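Local coordinates for protein siroheme decarboxylase (Hydrogenobacter thermophilus, PDB 4CH7) that catalyses the decarboxylation of siroheme to 12,18-didecarboxysiroheme, releasing two molecules of carbon dioxide, a step in heme d1 biosynthesis, at residues K173-G181 with V315-E323. Numbering follows the deposited sequence.
Sequences KRIVSITQG and VRIKYFSEE
The carboxamide of Q180 bonds both backbone polar groups of Y319, its OE1 and one NE2 hydrogen facing the same way. Y319 N gives its hydrogen to Q180 OE1 at 2.6 Å, on a lone pair in the amide's own carbonyl plane and nearly straight at 164°. Coming back, Q180 NE2 reaches Y319 O at 2.9 Å, again on a lone pair but more bent, at 146°. The same NE2 also donates to S177 O, 3.0 Å away, so three bonds fix the rotation of the amide. Beside it, the K318 side chain, bent at its second and third torsions, brings CE to within 4.0 Å of Q180 CD and NZ close to the G181 CA.

The contact joins helix 170-179 of the second helix-turn-helix domain to the linker between strand 303-314 of the AsnC-like ligand-binding barrel and helix 323-335.

Two turns back along the helix, K173 lies against F320. K173 CG sits 3.8 Å from the ring centroid and only 7° off the normal, a CH-pi contact over the middle of one face. With CG beside its own backbone N and the rest of the lysine extended, CD heads for the rim and CE passes beyond it, beside CE1. V176 CG1 fills the corner between the two aromatic residues, 4.0 Å from Y319 CB.

Y64 backs the linker: its hydroxyl bonds F320 N, and its ring meets Y319 edge-to-face. L62 packs on both V176 and Y319, while on the helix T179 OG1 bonds I175 O and the hydroxyl of Y57.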
loop_
_atom_site.group_PDB
_atom_site.type_symbol
_atom_site.label_atom_id
_atom_site.label_comp_id
_atom_site.label_asym_id
_atom_site.label_seq_id
_atom_site.Cartn_x
_atom_site.Cartn_y
_atom_site.Cartn_z
ATOM N N LYS A 173 17.840 7.298 -1.726
ATOM C CA LYS A 173 16.891 7.048 -2.807
ATOM C C LYS A 173 17.344 5.866 -3.657
ATOM O O LYS A 173 16.544 4.990 -3.987
ATOM C CB LYS A 173 16.733 8.287 -3.687
ATOM C CG LYS A 173 15.926 9.414 -3.059
ATOM C CD LYS A 173 15.639 10.503 -4.084
ATOM C CE LYS A 173 14.887 11.672 -3.466
ATOM N NZ LYS A 173 14.575 12.729 -4.475
ATOM N N ARG A 174 18.628 5.852 -4.009
ATOM C CA ARG A 174 19.212 4.748 -4.769
ATOM C C ARG A 174 19.135 3.444 -3.977
ATOM O O ARG A 174 18.825 2.389 -4.531
ATOM C CB ARG A 174 20.671 5.042 -5.123
ATOM C CG ARG A 174 20.876 6.186 -6.103
ATOM C CD ARG A 174 22.308 6.201 -6.629
ATOM N NE ARG A 174 23.297 6.228 -5.555
ATOM C CZ ARG A 174 23.819 7.341 -5.047
ATOM N NH1 ARG A 174 23.448 8.525 -5.513
ATOM N NH2 ARG A 174 24.715 7.274 -4.072
ATOM N N ILE A 175 19.429 3.529 -2.682
ATOM C CA ILE A 175 19.332 2.384 -1.778
ATOM C C ILE A 175 17.926 1.788 -1.810
ATOM O O ILE A 175 17.756 0.596 -2.063
ATOM C CB ILE A 175 19.699 2.772 -0.329
ATOM C CG1 ILE A 175 21.204 3.007 -0.196
ATOM C CG2 ILE A 175 19.259 1.692 0.645
ATOM C CD1 ILE A 175 21.637 3.429 1.197
ATOM N N VAL A 176 16.923 2.627 -1.553
ATOM C CA VAL A 176 15.524 2.216 -1.640
ATOM C C VAL A 176 15.194 1.684 -3.033
ATOM O O VAL A 176 14.530 0.655 -3.171
ATOM C CB VAL A 176 14.574 3.379 -1.290
ATOM C CG1 VAL A 176 13.133 3.001 -1.577
ATOM C CG2 VAL A 176 14.733 3.773 0.168
ATOM N N SER A 177 15.681 2.382 -4.056
ATOM C CA SER A 177 15.425 2.023 -5.450
ATOM C C SER A 177 15.804 0.582 -5.794
ATOM O O SER A 177 15.011 -0.150 -6.392
ATOM C CB SER A 177 16.157 2.989 -6.383
ATOM O OG SER A 177 16.078 2.555 -7.727
ATOM N N ILE A 178 17.008 0.174 -5.402
ATOM C CA ILE A 178 17.529 -1.137 -5.781
ATOM C C ILE A 178 17.214 -2.256 -4.783
ATOM O O ILE A 178 17.334 -3.435 -5.117
ATOM C CB ILE A 178 19.055 -1.105 -6.015
ATOM C CG1 ILE A 178 19.811 -1.113 -4.684
ATOM C CG2 ILE A 178 19.453 0.101 -6.860
ATOM C CD1 ILE A 178 21.204 -1.691 -4.791
ATOM N N THR A 179 16.816 -1.893 -3.564
ATOM C CA THR A 179 16.529 -2.884 -2.524
ATOM C C THR A 179 15.046 -3.242 -2.407
ATOM O O THR A 179 14.701 -4.279 -1.847
ATOM C CB THR A 179 17.032 -2.427 -1.134
ATOM O OG1 THR A 179 16.444 -1.166 -0.788
ATOM C CG2 THR A 179 18.546 -2.310 -1.118
ATOM N N GLN A 180 14.179 -2.387 -2.944
ATOM C CA GLN A 180 12.730 -2.528 -2.772
ATOM C C GLN A 180 12.132 -3.813 -3.355
ATOM O O GLN A 180 11.055 -4.240 -2.935
ATOM C CB GLN A 180 11.998 -1.307 -3.344
ATOM C CG GLN A 180 12.236 -1.069 -4.836
ATOM C CD GLN A 180 11.546 0.182 -5.351
ATOM O OE1 GLN A 180 10.434 0.506 -4.936
ATOM N NE2 GLN A 180 12.204 0.889 -6.262
ATOM N N GLY A 181 12.828 -4.429 -4.306
ATOM C CA GLY A 181 12.309 -5.607 -4.985
ATOM C C GLY A 181 12.458 -6.903 -4.212
ATOM O O GLY A 181 12.571 -6.890 -2.988
ATOM N N VAL A 315 -1.356 -3.109 -8.729
ATOM C CA VAL A 315 0.074 -3.344 -8.682
ATOM C C VAL A 315 0.580 -2.629 -7.445
ATOM O O VAL A 315 -0.177 -1.918 -6.785
ATOM C CB VAL A 315 0.776 -2.765 -9.922
ATOM C CG1 VAL A 315 0.091 -3.242 -11.190
ATOM C CG2 VAL A 315 0.775 -1.246 -9.873
ATOM N N ARG A 316 1.849 -2.823 -7.118
ATOM C CA ARG A 316 2.472 -1.971 -6.122
ATOM C C ARG A 316 3.554 -1.145 -6.790
ATOM O O ARG A 316 4.308 -1.638 -7.630
ATOM C CB ARG A 316 3.035 -2.775 -4.956
ATOM C CG ARG A 316 4.070 -3.792 -5.352
ATOM C CD ARG A 316 4.729 -4.383 -4.130
ATOM N NE ARG A 316 5.092 -5.772 -4.365
ATOM C CZ ARG A 316 5.923 -6.465 -3.598
ATOM N NH1 ARG A 316 6.493 -5.897 -2.544
ATOM N NH2 ARG A 316 6.185 -7.727 -3.894
ATOM N N ILE A 317 3.607 0.125 -6.417
ATOM C CA ILE A 317 4.506 1.079 -7.041
ATOM C C ILE A 317 5.969 0.752 -6.770
ATOM O O ILE A 317 6.311 0.169 -5.739
ATOM C CB ILE A 317 4.220 2.502 -6.538
ATOM C CG1 ILE A 317 4.320 2.560 -5.011
ATOM C CG2 ILE A 317 2.837 2.954 -6.981
ATOM C CD1 ILE A 317 4.155 3.949 -4.439
ATOM N N LYS A 318 6.827 1.117 -7.716
ATOM C CA LYS A 318 8.259 1.100 -7.479
ATOM C C LYS A 318 8.646 2.516 -7.089
ATOM O O LYS A 318 8.285 3.475 -7.774
ATOM C CB LYS A 318 9.021 0.668 -8.730
ATOM C CG LYS A 318 8.495 -0.608 -9.364
ATOM C CD LYS A 318 8.467 -1.759 -8.372
ATOM C CE LYS A 318 9.869 -2.238 -8.029
ATOM N NZ LYS A 318 9.841 -3.452 -7.167
ATOM N N TYR A 319 9.359 2.653 -5.978
ATOM C CA TYR A 319 9.740 3.972 -5.496
ATOM C C TYR A 319 10.933 4.521 -6.269
ATOM O O TYR A 319 11.829 3.771 -6.656
ATOM C CB TYR A 319 10.053 3.935 -3.999
ATOM C CG TYR A 319 8.872 3.557 -3.132
ATOM C CD1 TYR A 319 7.845 4.459 -2.889
ATOM C CD2 TYR A 319 8.791 2.302 -2.544
ATOM C CE1 TYR A 319 6.766 4.117 -2.094
ATOM C CE2 TYR A 319 7.716 1.953 -1.748
ATOM C CZ TYR A 319 6.708 2.864 -1.526
ATOM O OH TYR A 319 5.634 2.524 -0.735
ATOM N N PHE A 320 10.920 5.829 -6.504
ATOM C CA PHE A 320 12.060 6.539 -7.077
ATOM C C PHE A 320 12.479 6.041 -8.458
ATOM O O PHE A 320 13.654 6.102 -8.819
ATOM C CB PHE A 320 13.240 6.508 -6.105
ATOM C CG PHE A 320 12.927 7.113 -4.767
ATOM C CD1 PHE A 320 12.296 8.348 -4.680
ATOM C CD2 PHE A 320 13.248 6.441 -3.596
ATOM C CE1 PHE A 320 12.002 8.914 -3.447
ATOM C CE2 PHE A 320 12.958 6.996 -2.359
ATOM C CZ PHE A 320 12.333 8.235 -2.284
ATOM N N SER A 321 11.514 5.537 -9.221
ATOM C CA SER A 321 11.744 5.258 -10.632
ATOM C C SER A 321 11.540 6.555 -11.401
ATOM O O SER A 321 10.861 7.462 -10.922
ATOM C CB SER A 321 10.794 4.175 -11.142
ATOM O OG SER A 321 9.443 4.569 -10.995
ATOM N N GLU A 322 12.138 6.652 -12.584
ATOM C CA GLU A 322 12.075 7.879 -13.368
ATOM C C GLU A 322 10.775 7.973 -14.154
ATOM O O GLU A 322 10.470 9.009 -14.747
ATOM C CB GLU A 322 13.260 7.947 -14.330
ATOM C CG GLU A 322 14.615 7.907 -13.650
ATOM C CD GLU A 322 15.720 7.481 -14.591
ATOM O OE1 GLU A 322 15.407 6.895 -15.649
ATOM O OE2 GLU A 322 16.901 7.731 -14.271
ATOM N N GLU A 323 10.008 6.888 -14.147
ATOM C CA GLU A 323 8.834 6.776 -15.008
ATOM C C GLU A 323 7.630 7.634 -14.596
ATOM O O GLU A 323 6.772 7.919 -15.429
ATOM C CB GLU A 323 8.423 5.309 -15.187
ATOM C CG GLU A 323 8.006 4.603 -13.911
ATOM C CD GLU A 323 7.602 3.160 -14.149
ATOM O OE1 GLU A 323 7.454 2.766 -15.327
ATOM O OE2 GLU A 323 7.435 2.420 -13.157
#